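Local atomic coordinates of uncharacterized protein YLR132C (Kluyveromyces marxianus, PDB entry 6PFQ), a protein that is probably a U6 snRNA phosphodiesterase (Usb1) of the 2H phosphodiesterase superfamily, acting as an exoribonuclease. Residues A[34-39]-A[180-185]. Residues are numbered along the deposited sequence; the frame is centred on the assembly and turned at random.
Sequences NAVMDT and RNLVAT
Val36 and Met37 meet Leu182 and Val183 without any ring or other flat group among them: the contact is made of methyl groups, with neither faces nor edges to present. Within 180-185 the carbonyl of Asn181 is approached from both faces, by Thr185 N and Thr185 OG1. The hydroxyl bond, Thr185 OG1 to Asn181 O, is 3.0 Å long and ties the threonine side chain back onto its own helix; its donor is tilted 30° from the carbonyl plane. Across the interface the principal contact is the terminal methyl of Met37. This residue leaves its helix without heading straight for 180-185; bends at chi2 and chi3 (95°) bring the thioether end round to it. Met37 CE then rests 3.7 Å from Leu182 CD2 and equally 3.7 Å from Val183 CG1, touching one branch of each residue. Leu182 holds CG anti to its backbone N, and its two methyls divide the work: CD2 takes the methionine, while CD1 lies 4.2 Å from Val36 CG1 in a looser contact. Val36 remains partly exposed, with a bound glycerol about 4 Å from its side chain, whereas the other three residues are buried. The segment axes approach to 10.4 Å at 126°, nearer perpendicular than antiparallel. Beyond these apolar contacts, Met37 also touches Leu179 and Phe45, and Asn34 OD1 accepts a hydrogen bond from Phe45 N just before strand 46-47. The contact therefore packs the C-terminal end of helix 20-39, which follows strand 9-16 of the four-stranded sheet, against helix 169-186, which follows strand 154-161 of the other sheet, away from the UMP-binding residues.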
# COMPACT_ATOMS: atom_id res chain seq x y z
N ASN A 34 -13.46 -13.43 0.96
CA ASN A 34 -12.93 -14.76 1.22
C ASN A 34 -13.98 -15.86 1.05
O ASN A 34 -13.65 -16.98 0.64
CB ASN A 34 -12.30 -14.79 2.62
CG ASN A 34 -10.98 -14.06 2.66
OD1 ASN A 34 -10.28 -13.97 1.65
ND2 ASN A 34 -10.62 -13.55 3.82
N ALA A 35 -15.27 -15.54 1.23
CA ALA A 35 -16.30 -16.52 0.89
C ALA A 35 -16.26 -16.86 -0.60
O ALA A 35 -16.43 -18.02 -0.98
CB ALA A 35 -17.70 -16.00 1.28
N VAL A 36 -16.02 -15.86 -1.45
CA VAL A 36 -15.83 -16.12 -2.88
C VAL A 36 -14.55 -16.92 -3.13
O VAL A 36 -14.53 -17.84 -3.95
CB VAL A 36 -15.85 -14.80 -3.66
CG1 VAL A 36 -15.58 -15.07 -5.12
CG2 VAL A 36 -17.19 -14.06 -3.47
N MET A 37 -13.45 -16.61 -2.43
CA MET A 37 -12.24 -17.42 -2.61
C MET A 37 -12.51 -18.88 -2.23
O MET A 37 -12.11 -19.80 -2.95
CB MET A 37 -11.07 -16.86 -1.79
CG MET A 37 -10.72 -15.40 -2.08
SD MET A 37 -10.25 -15.16 -3.80
CE MET A 37 -11.83 -14.63 -4.49
N ASP A 38 -13.21 -19.11 -1.12
CA ASP A 38 -13.53 -20.48 -0.71
C ASP A 38 -14.33 -21.20 -1.78
O ASP A 38 -14.05 -22.35 -2.12
CB ASP A 38 -14.34 -20.46 0.58
CG ASP A 38 -13.50 -20.19 1.79
OD1 ASP A 38 -12.27 -20.37 1.70
OD2 ASP A 38 -14.07 -19.79 2.83
N THR A 39 -15.40 -20.56 -2.26
CA THR A 39 -16.24 -21.17 -3.29
C THR A 39 -15.42 -21.61 -4.49
O THR A 39 -15.66 -22.68 -5.06
CB THR A 39 -17.28 -20.15 -3.75
OG1 THR A 39 -18.20 -19.94 -2.68
CG2 THR A 39 -17.98 -20.61 -5.01
N ARG A 180 -7.49 -11.79 -10.26
CA ARG A 180 -7.91 -10.40 -10.43
C ARG A 180 -9.29 -10.33 -11.07
O ARG A 180 -10.16 -9.55 -10.62
CB ARG A 180 -6.90 -9.67 -11.31
CG ARG A 180 -5.56 -9.40 -10.58
CD ARG A 180 -4.49 -9.04 -11.61
NE ARG A 180 -3.32 -8.44 -10.95
CZ ARG A 180 -2.14 -8.32 -11.54
NH1 ARG A 180 -1.98 -8.82 -12.78
NH2 ARG A 180 -1.12 -7.74 -10.89
N ASN A 181 -9.54 -11.15 -12.09
CA ASN A 181 -10.86 -11.13 -12.71
C ASN A 181 -11.93 -11.65 -11.76
O ASN A 181 -13.06 -11.16 -11.77
CB ASN A 181 -10.88 -11.98 -14.00
CG ASN A 181 -12.28 -12.09 -14.61
OD1 ASN A 181 -12.80 -11.13 -15.15
ND2 ASN A 181 -12.92 -13.25 -14.47
N LEU A 182 -11.60 -12.66 -10.97
CA LEU A 182 -12.58 -13.25 -10.07
C LEU A 182 -13.03 -12.25 -9.00
O LEU A 182 -14.24 -12.08 -8.77
CB LEU A 182 -12.01 -14.52 -9.44
CG LEU A 182 -12.92 -15.18 -8.40
CD1 LEU A 182 -14.25 -15.61 -9.05
CD2 LEU A 182 -12.18 -16.35 -7.70
N VAL A 183 -12.08 -11.57 -8.33
CA VAL A 183 -12.52 -10.66 -7.28
C VAL A 183 -13.29 -9.50 -7.88
O VAL A 183 -14.28 -9.03 -7.29
CB VAL A 183 -11.37 -10.16 -6.38
CG1 VAL A 183 -10.71 -11.32 -5.67
CG2 VAL A 183 -10.31 -9.34 -7.16
N ALA A 184 -12.91 -9.07 -9.10
CA ALA A 184 -13.63 -7.96 -9.73
C ALA A 184 -15.04 -8.37 -10.16
O ALA A 184 -15.98 -7.58 -10.04
CB ALA A 184 -12.82 -7.45 -10.93
N THR A 185 -15.22 -9.57 -10.68
CA THR A 185 -16.53 -9.95 -11.20
C THR A 185 -17.47 -10.49 -10.13
O THR A 185 -18.69 -10.28 -10.21
CB THR A 185 -16.41 -11.01 -12.30
OG1 THR A 185 -15.84 -12.18 -11.75
CG2 THR A 185 -15.51 -10.55 -13.40